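Local coordinates for protein probable glutathione S-transferase (Bordetella bronchiseptica RB50, PDB 3H1N) that probably catalyses the conjugation of glutathione to electrophilic substrates and assembles from two copies of the chain, at residues 127-132 with 244-249; 150-155 with 197-202; 156-161 with 204-209. One frame throughout, in Å; residues are numbered along the deposited sequence.

Interaction 1 (127-132 with 244-249); sequences DVHHPV and RHYPEL
With chi1 at 51°, CG of His129 is wedged between its own backbone N and carbonyl carbon, and the imidazole meets the chain of Arg244, which is extended from CG to NE. The two side chains cross at about a right angle. Arg244 CD sits over one face of the His129 ring, 3.7 Å from its centroid, a CH-pi contact, and the guanidinium lies nearly flat on the same imidazole, centres 4.6 Å apart and planes 20° apart. The closest approach of this stack is Arg244 NE to His129 CE1, at 3.5 Å. His130 meets the guanidinium quite differently: its ring stands steeply to that plane and brings NE2 over the face, 3.5 Å from Arg244 NH1. The orientation of the guanidinium is fixed by bonds outside the stack, since NH1 donates a nearly straight bond of 3.0 Å to Tyr246 OH, close to the guanidinium plane, while NE is bonded to the backbone O of Gly241. His129 NE2 is likewise held, by the carbonyl of Ile242. Tyr246 turns its edge toward the His129 face in an offset edge-to-face pair, centroids 5.9 Å apart, and its CE2 comes to 3.7 Å from His129 CB. Beyond the rings, Leu249 CD1 packs on His129 CB at 4.0 Å. Tyr138 stacks on the Tyr246 ring. The arrangement is an arginine-histidine stack flanked by an aromatic edge, which pins the C-terminal tail to the loop that follows helix 105-127 in the all-helical C-terminal domain of the glutathione S-transferase fold.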
# COMPACT_ATOMS: atom_id res chain seq x y z
N ASP B 127 7.20 11.86 0.77
CA ASP B 127 7.58 12.25 -0.57
C ASP B 127 7.54 13.78 -0.77
O ASP B 127 8.13 14.28 -1.71
CB ASP B 127 6.73 11.52 -1.59
CG ASP B 127 7.07 10.03 -1.69
OD1 ASP B 127 7.97 9.53 -0.97
OD2 ASP B 127 6.46 9.35 -2.54
N VAL B 128 6.88 14.53 0.12
CA VAL B 128 6.85 15.99 -0.01
C VAL B 128 8.28 16.57 0.07
O VAL B 128 8.60 17.52 -0.63
CB VAL B 128 5.90 16.65 1.04
CG1 VAL B 128 6.59 16.83 2.38
CG2 VAL B 128 5.41 17.99 0.53
N HIS B 129 9.12 15.97 0.93
CA HIS B 129 10.51 16.42 1.11
C HIS B 129 11.53 15.57 0.38
O HIS B 129 12.69 15.97 0.28
CB HIS B 129 10.88 16.60 2.59
CG HIS B 129 10.57 15.42 3.46
ND1 HIS B 129 11.30 14.25 3.42
CD2 HIS B 129 9.63 15.24 4.43
CE1 HIS B 129 10.81 13.40 4.31
NE2 HIS B 129 9.79 13.97 4.93
N HIS B 130 11.10 14.42 -0.13
CA HIS B 130 11.93 13.60 -1.01
C HIS B 130 11.21 13.27 -2.32
O HIS B 130 10.98 12.09 -2.64
CB HIS B 130 12.39 12.32 -0.30
CG HIS B 130 13.42 12.57 0.76
ND1 HIS B 130 14.73 12.19 0.63
CD2 HIS B 130 13.32 13.21 1.95
CE1 HIS B 130 15.40 12.57 1.71
NE2 HIS B 130 14.56 13.19 2.52
N PRO B 131 10.86 14.31 -3.09
CA PRO B 131 10.07 14.11 -4.31
C PRO B 131 10.85 13.51 -5.47
O PRO B 131 10.25 12.95 -6.40
CB PRO B 131 9.62 15.54 -4.66
CG PRO B 131 10.70 16.42 -4.08
CD PRO B 131 11.07 15.74 -2.79
N VAL B 132 12.18 13.64 -5.43
CA VAL B 132 13.04 13.12 -6.50
C VAL B 132 13.51 11.70 -6.16
O VAL B 132 13.41 10.78 -6.99
CB VAL B 132 14.26 14.05 -6.80
CG1 VAL B 132 15.19 13.44 -7.85
CG2 VAL B 132 13.80 15.46 -7.23
N ARG B 244 8.50 15.47 8.80
CA ARG B 244 9.58 16.41 9.06
C ARG B 244 9.06 17.83 9.04
O ARG B 244 8.37 18.23 8.10
CB ARG B 244 10.71 16.28 8.03
CG ARG B 244 11.40 14.92 7.98
CD ARG B 244 12.59 14.97 7.04
NE ARG B 244 13.25 13.68 6.86
CZ ARG B 244 14.41 13.51 6.23
NH1 ARG B 244 15.08 14.55 5.75
NH2 ARG B 244 14.93 12.29 6.09
N HIS B 245 9.40 18.59 10.06
CA HIS B 245 9.00 19.99 10.09
C HIS B 245 10.00 20.89 9.35
O HIS B 245 11.06 21.23 9.87
CB HIS B 245 8.80 20.47 11.54
CG HIS B 245 8.49 21.94 11.64
ND1 HIS B 245 7.53 22.54 10.85
CD2 HIS B 245 9.01 22.91 12.41
CE1 HIS B 245 7.48 23.83 11.13
NE2 HIS B 245 8.37 24.08 12.08
N TYR B 246 9.63 21.30 8.14
CA TYR B 246 10.37 22.28 7.36
C TYR B 246 9.47 23.50 7.18
O TYR B 246 8.47 23.43 6.48
CB TYR B 246 10.72 21.68 5.99
CG TYR B 246 11.74 20.56 6.04
CD1 TYR B 246 13.00 20.76 6.61
CD2 TYR B 246 11.45 19.32 5.48
CE1 TYR B 246 13.94 19.73 6.65
CE2 TYR B 246 12.39 18.28 5.50
CZ TYR B 246 13.64 18.50 6.09
OH TYR B 246 14.57 17.48 6.11
N PRO B 247 9.79 24.62 7.84
CA PRO B 247 8.94 25.82 7.72
C PRO B 247 8.66 26.21 6.26
O PRO B 247 7.53 26.62 5.93
CB PRO B 247 9.75 26.90 8.44
CG PRO B 247 10.55 26.13 9.46
CD PRO B 247 10.93 24.85 8.75
N GLU B 248 9.65 26.03 5.38
CA GLU B 248 9.51 26.41 3.96
C GLU B 248 8.47 25.60 3.18
O GLU B 248 7.95 26.06 2.16
CB GLU B 248 10.87 26.42 3.25
CG GLU B 248 11.54 25.04 3.09
CD GLU B 248 12.44 24.66 4.26
OE1 GLU B 248 12.26 25.17 5.40
OE2 GLU B 248 13.33 23.81 4.05
N LEU B 249 8.15 24.40 3.67
CA LEU B 249 7.14 23.55 3.07
C LEU B 249 5.73 23.76 3.65
O LEU B 249 4.75 23.28 3.09
CB LEU B 249 7.56 22.07 3.17
CG LEU B 249 8.93 21.71 2.59
CD1 LEU B 249 9.10 20.19 2.55
CD2 LEU B 249 9.12 22.30 1.19

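Interaction 2 (150-155 with 197-202); sequences ADFRET and HAFPRR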
# COMPACT_ATOMS: atom_id res chain seq x y z
N ALA B 150 3.26 22.57 -2.09
CA ALA B 150 2.11 23.41 -2.42
C ALA B 150 0.90 22.54 -2.78
O ALA B 150 -0.19 22.81 -2.31
CB ALA B 150 2.44 24.40 -3.54
N ASP B 151 1.10 21.47 -3.55
CA ASP B 151 0.00 20.55 -3.87
C ASP B 151 -0.44 19.70 -2.67
O ASP B 151 -1.64 19.45 -2.48
CB ASP B 151 0.39 19.64 -5.05
CG ASP B 151 -0.78 18.77 -5.52
OD1 ASP B 151 -1.82 19.34 -5.93
OD2 ASP B 151 -0.66 17.53 -5.48
N PHE B 152 0.51 19.24 -1.87
CA PHE B 152 0.19 18.38 -0.74
C PHE B 152 -0.68 19.18 0.23
O PHE B 152 -1.73 18.69 0.70
CB PHE B 152 1.47 17.88 -0.07
CG PHE B 152 1.24 16.95 1.12
CD1 PHE B 152 0.72 15.67 0.93
CD2 PHE B 152 1.57 17.34 2.41
CE1 PHE B 152 0.52 14.80 2.00
CE2 PHE B 152 1.38 16.48 3.51
CZ PHE B 152 0.85 15.21 3.31
N ARG B 153 -0.29 20.43 0.50
CA ARG B 153 -1.06 21.29 1.42
C ARG B 153 -2.43 21.63 0.83
O ARG B 153 -3.43 21.56 1.53
CB ARG B 153 -0.35 22.62 1.75
CG ARG B 153 0.89 22.55 2.64
CD ARG B 153 1.42 23.95 3.01
NE ARG B 153 1.32 24.92 1.90
CZ ARG B 153 2.27 25.14 0.98
NH1 ARG B 153 2.05 26.02 0.02
NH2 ARG B 153 3.43 24.50 1.02
N GLU B 154 -2.44 22.02 -0.44
CA GLU B 154 -3.63 22.60 -1.09
C GLU B 154 -4.68 21.56 -1.46
O GLU B 154 -5.88 21.79 -1.26
CB GLU B 154 -3.24 23.40 -2.36
CG GLU B 154 -2.51 24.73 -2.10
CD GLU B 154 -1.90 25.36 -3.37
OE1 GLU B 154 -2.25 24.93 -4.49
OE2 GLU B 154 -1.07 26.28 -3.25
N THR B 155 -4.26 20.43 -2.01
CA THR B 155 -5.24 19.45 -2.47
C THR B 155 -5.24 18.13 -1.70
O THR B 155 -6.30 17.58 -1.41
CB THR B 155 -5.13 19.17 -3.98
OG1 THR B 155 -3.97 18.38 -4.24
CG2 THR B 155 -5.05 20.46 -4.78
N HIS B 197 2.84 17.81 13.46
CA HIS B 197 4.24 18.10 13.64
C HIS B 197 4.85 18.77 12.39
O HIS B 197 5.54 19.79 12.50
CB HIS B 197 5.01 16.83 14.00
CG HIS B 197 6.50 17.03 13.97
ND1 HIS B 197 7.18 17.67 14.98
CD2 HIS B 197 7.41 16.72 13.02
CE1 HIS B 197 8.47 17.73 14.67
NE2 HIS B 197 8.63 17.16 13.48
N ALA B 198 4.56 18.19 11.23
CA ALA B 198 5.19 18.60 9.96
C ALA B 198 4.62 19.88 9.35
O ALA B 198 5.35 20.64 8.72
CB ALA B 198 5.12 17.46 8.94
N PHE B 199 3.31 20.09 9.52
CA PHE B 199 2.61 21.17 8.84
C PHE B 199 1.71 21.89 9.81
O PHE B 199 0.49 21.93 9.61
CB PHE B 199 1.78 20.60 7.66
CG PHE B 199 2.63 20.07 6.56
CD1 PHE B 199 3.10 20.93 5.57
CD2 PHE B 199 3.00 18.72 6.52
CE1 PHE B 199 3.91 20.45 4.54
CE2 PHE B 199 3.83 18.25 5.51
CZ PHE B 199 4.27 19.11 4.52
N PRO B 200 2.29 22.43 10.90
CA PRO B 200 1.47 23.06 11.95
C PRO B 200 0.64 24.26 11.46
O PRO B 200 -0.51 24.41 11.87
CB PRO B 200 2.51 23.47 12.99
CG PRO B 200 3.78 23.59 12.24
CD PRO B 200 3.73 22.48 11.23
N ARG B 201 1.19 25.06 10.55
CA ARG B 201 0.45 26.20 9.99
C ARG B 201 -0.74 25.75 9.14
O ARG B 201 -1.84 26.26 9.32
CB ARG B 201 1.36 27.16 9.20
CG ARG B 201 2.30 27.98 10.10
CD ARG B 201 3.24 28.89 9.31
NE ARG B 201 2.52 29.81 8.42
CZ ARG B 201 2.88 30.08 7.17
NH1 ARG B 201 3.95 29.50 6.64
NH2 ARG B 201 2.16 30.92 6.44
N ARG B 202 -0.53 24.79 8.24
CA ARG B 202 -1.64 24.26 7.44
C ARG B 202 -2.70 23.57 8.30
O ARG B 202 -3.90 23.68 8.03
CB ARG B 202 -1.16 23.34 6.31
CG ARG B 202 -2.28 22.82 5.38
CD ARG B 202 -3.01 23.97 4.65
NE ARG B 202 -3.87 23.48 3.57
CZ ARG B 202 -4.90 24.17 3.05
NH1 ARG B 202 -5.23 25.37 3.52
NH2 ARG B 202 -5.61 23.64 2.06
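Phe152 and Phe199 form one half of the tightly packed part of this contact, CE2 of Phe152 lying 3.6 Å from CE2 of Phe199. The rings meet obliquely, centroids 5.4 Å apart and planes at 53°, with Phe199 CE2 arriving at the edge of the Phe152 ring. In Phe152, CG anti to the backbone N (chi1 -179°) swings the ring so that CD2 and CE2 meet Phe199. The aliphatic part of Arg153 covers another portion of Phe199, CG coming to 4.0 Å from Phe199 CD1; its chain bends at chi3, and NH2 at its end is hydrogen-bonded to Leu249 O. The other tight half is polar. Arg202 bends at chi2, and its NE and NH2 both turn to one carbonyl, Arg153 O: NE donates at 2.8 Å, and NH2 adds a weak bond at 3.1 Å. NE approaches from above the carbonyl plane, 55° out of it. Arg202 thus supplies the donors this carbonyl needs, for in the wider pi-type turn the residue five further on is Pro158, which has no N-H to offer Arg153 O. Arg202 NH1 is bonded to Ala252 O, so the same guanidinium grips the chain terminus. The loose side belongs to exposed Glu154, whose backbone O is 3.8 Å from Arg202 NH2, proximity without a bond. Phe199 marks the break between two helices, standing just after helix 183-198 and at the N-cap position of helix 200-206. Its ring packs against Phe152 and Arg153 of helix 142-167, and Phe152 also packs on Leu121, Glu124 and Ala125 of helix 105-127.

Interaction 3 (156-161 with 204-209); sequences RMPKFM and RTLVHR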
# COMPACT_ATOMS: atom_id res chain seq x y z
N ARG B 156 -4.06 17.61 -1.36
CA ARG B 156 -3.94 16.23 -0.85
C ARG B 156 -4.37 16.10 0.60
O ARG B 156 -5.23 15.28 0.93
CB ARG B 156 -2.51 15.70 -1.03
CG ARG B 156 -2.03 15.72 -2.48
CD ARG B 156 -2.95 14.94 -3.42
NE ARG B 156 -2.90 13.50 -3.17
CZ ARG B 156 -3.79 12.62 -3.63
NH1 ARG B 156 -4.84 13.04 -4.33
NH2 ARG B 156 -3.67 11.34 -3.33
N MSE B 157 -3.79 16.94 1.45
CA MSE B 157 -4.12 16.92 2.88
C MSE B 157 -5.63 17.07 3.13
O MSE B 157 -6.21 16.26 3.86
CB MSE B 157 -3.31 17.97 3.66
CG MSE B 157 -1.86 17.55 3.90
SE MSE B 157 -0.77 18.91 4.76
CE MSE B 157 -1.75 19.12 6.41
N PRO B 158 -6.28 18.08 2.52
CA PRO B 158 -7.74 18.15 2.75
C PRO B 158 -8.52 16.96 2.15
O PRO B 158 -9.54 16.57 2.72
CB PRO B 158 -8.17 19.46 2.09
CG PRO B 158 -6.97 20.18 1.72
CD PRO B 158 -5.75 19.32 1.92
N LYS B 159 -8.07 16.41 1.04
CA LYS B 159 -8.78 15.27 0.46
C LYS B 159 -8.78 14.04 1.39
O LYS B 159 -9.83 13.44 1.65
CB LYS B 159 -8.25 14.88 -0.92
CG LYS B 159 -9.04 13.74 -1.53
CD LYS B 159 -8.58 13.43 -2.94
CE LYS B 159 -9.56 12.48 -3.63
NZ LYS B 159 -9.18 12.32 -5.05
N PHE B 160 -7.60 13.65 1.85
CA PHE B 160 -7.46 12.57 2.83
C PHE B 160 -8.22 12.87 4.13
O PHE B 160 -8.90 12.00 4.64
CB PHE B 160 -6.00 12.34 3.16
CG PHE B 160 -5.26 11.57 2.10
CD1 PHE B 160 -5.48 10.20 1.95
CD2 PHE B 160 -4.32 12.20 1.30
CE1 PHE B 160 -4.78 9.47 1.02
CE2 PHE B 160 -3.62 11.47 0.33
CZ PHE B 160 -3.85 10.11 0.18
N MSE B 161 -8.08 14.09 4.66
CA MSE B 161 -8.72 14.40 5.93
C MSE B 161 -10.24 14.37 5.84
O MSE B 161 -10.92 13.81 6.73
CB MSE B 161 -8.19 15.72 6.52
CG MSE B 161 -6.74 15.56 7.00
SE MSE B 161 -5.93 17.22 7.58
CE MSE B 161 -6.72 17.32 9.33
N ARG B 204 -3.39 24.32 11.38
CA ARG B 204 -4.12 25.42 12.01
C ARG B 204 -5.33 25.87 11.16
O ARG B 204 -6.40 26.14 11.70
CB ARG B 204 -3.19 26.59 12.31
CG ARG B 204 -3.75 27.61 13.25
CD ARG B 204 -2.66 28.13 14.18
NE ARG B 204 -1.53 28.72 13.45
CZ ARG B 204 -0.27 28.29 13.49
NH1 ARG B 204 0.09 27.25 14.24
NH2 ARG B 204 0.65 28.92 12.78
N THR B 205 -5.15 25.91 9.83
CA THR B 205 -6.25 26.23 8.91
C THR B 205 -7.31 25.12 8.85
O THR B 205 -8.52 25.39 8.84
CB THR B 205 -5.72 26.49 7.48
OG1 THR B 205 -4.80 27.59 7.50
CG2 THR B 205 -6.87 26.80 6.49
N LEU B 206 -6.84 23.87 8.83
CA LEU B 206 -7.69 22.76 8.44
C LEU B 206 -8.48 22.09 9.56
O LEU B 206 -9.58 21.59 9.32
CB LEU B 206 -6.86 21.69 7.71
CG LEU B 206 -6.18 21.99 6.37
CD1 LEU B 206 -5.48 20.73 5.92
CD2 LEU B 206 -7.18 22.46 5.28
N VAL B 207 -7.93 22.05 10.77
CA VAL B 207 -8.50 21.14 11.80
C VAL B 207 -9.97 21.37 12.16
O VAL B 207 -10.70 20.40 12.43
CB VAL B 207 -7.61 21.01 13.08
CG1 VAL B 207 -6.30 20.28 12.73
CG2 VAL B 207 -7.35 22.37 13.71
N HIS B 208 -10.43 22.63 12.11
CA HIS B 208 -11.83 22.96 12.43
C HIS B 208 -12.81 22.27 11.47
O HIS B 208 -13.97 22.06 11.82
CB HIS B 208 -12.06 24.48 12.39
CG HIS B 208 -12.31 25.01 11.01
ND1 HIS B 208 -11.30 25.18 10.08
CD2 HIS B 208 -13.46 25.38 10.39
CE1 HIS B 208 -11.81 25.64 8.96
NE2 HIS B 208 -13.12 25.78 9.11
N ARG B 209 -12.34 21.96 10.26
CA ARG B 209 -13.19 21.32 9.26
C ARG B 209 -13.59 19.90 9.65
O ARG B 209 -14.60 19.38 9.16
CB ARG B 209 -12.48 21.23 7.91
CG ARG B 209 -11.94 22.53 7.33
CD ARG B 209 -11.25 22.18 6.01
NE ARG B 209 -10.76 23.36 5.30
CZ ARG B 209 -10.21 23.33 4.09
NH1 ARG B 209 -10.06 22.18 3.44
NH2 ARG B 209 -9.81 24.45 3.52
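The Arg209 guanidinium has Leu206 CD2, from its own segment, over the centre of one face, 3.3 Å above the plane, while across the contact Pro158 CB approaches its NH1 obliquely at 3.6 Å. These groups flank a helix-helix contact in the helical C-terminal domain of the glutathione S-transferase fold, between helix 142-167, kinked at Pro158, and helix 200-206 with the residues that follow it. Leu206 is the central apolar side chain. Its chi1 of -64° turns CG toward helix 142-167, and chi2 near 180° sends the two methyls to different neighbours: CD1 toward the selenomethionines at 157 and 161, CD2 toward the Pro158 ring, whose CG is 4.2 Å from Leu206 CD2. Both selenomethionines bend at chi3; Met157 crosses Leu206 at about a right angle and Met161 obliquely. Met157 and Met161 also touch Met203, and Tyr210 packs on Pro158 and Met161. The selenium of Met161 lies 3.9 Å from Leu206 CD1, and the methyl CE of Met157 reaches the same carbon at 4.1 Å.

From the N terminus, the chain leaves helix 105-127 into the loop 127-132, whose partner 244-249 lies near the C terminus, so interaction 1 closes the longest loop, 111 residues between its segments. Helix 142-167 then supplies 150-155 and 156-161, and their partners 197-202 and 204-209 follow in the same order. Interactions 2 and 3 therefore cross each other, and both nest inside the loop of interaction 1. Both join helix 142-167 to helix 200-206, interaction 2 also reaching the end of helix 183-198; a probable backbone bond, Phe152 O to Met157 N, links them. Interaction 1 adds the C-terminal tail and touches interaction 2, whereas interaction 3 stays clear of it.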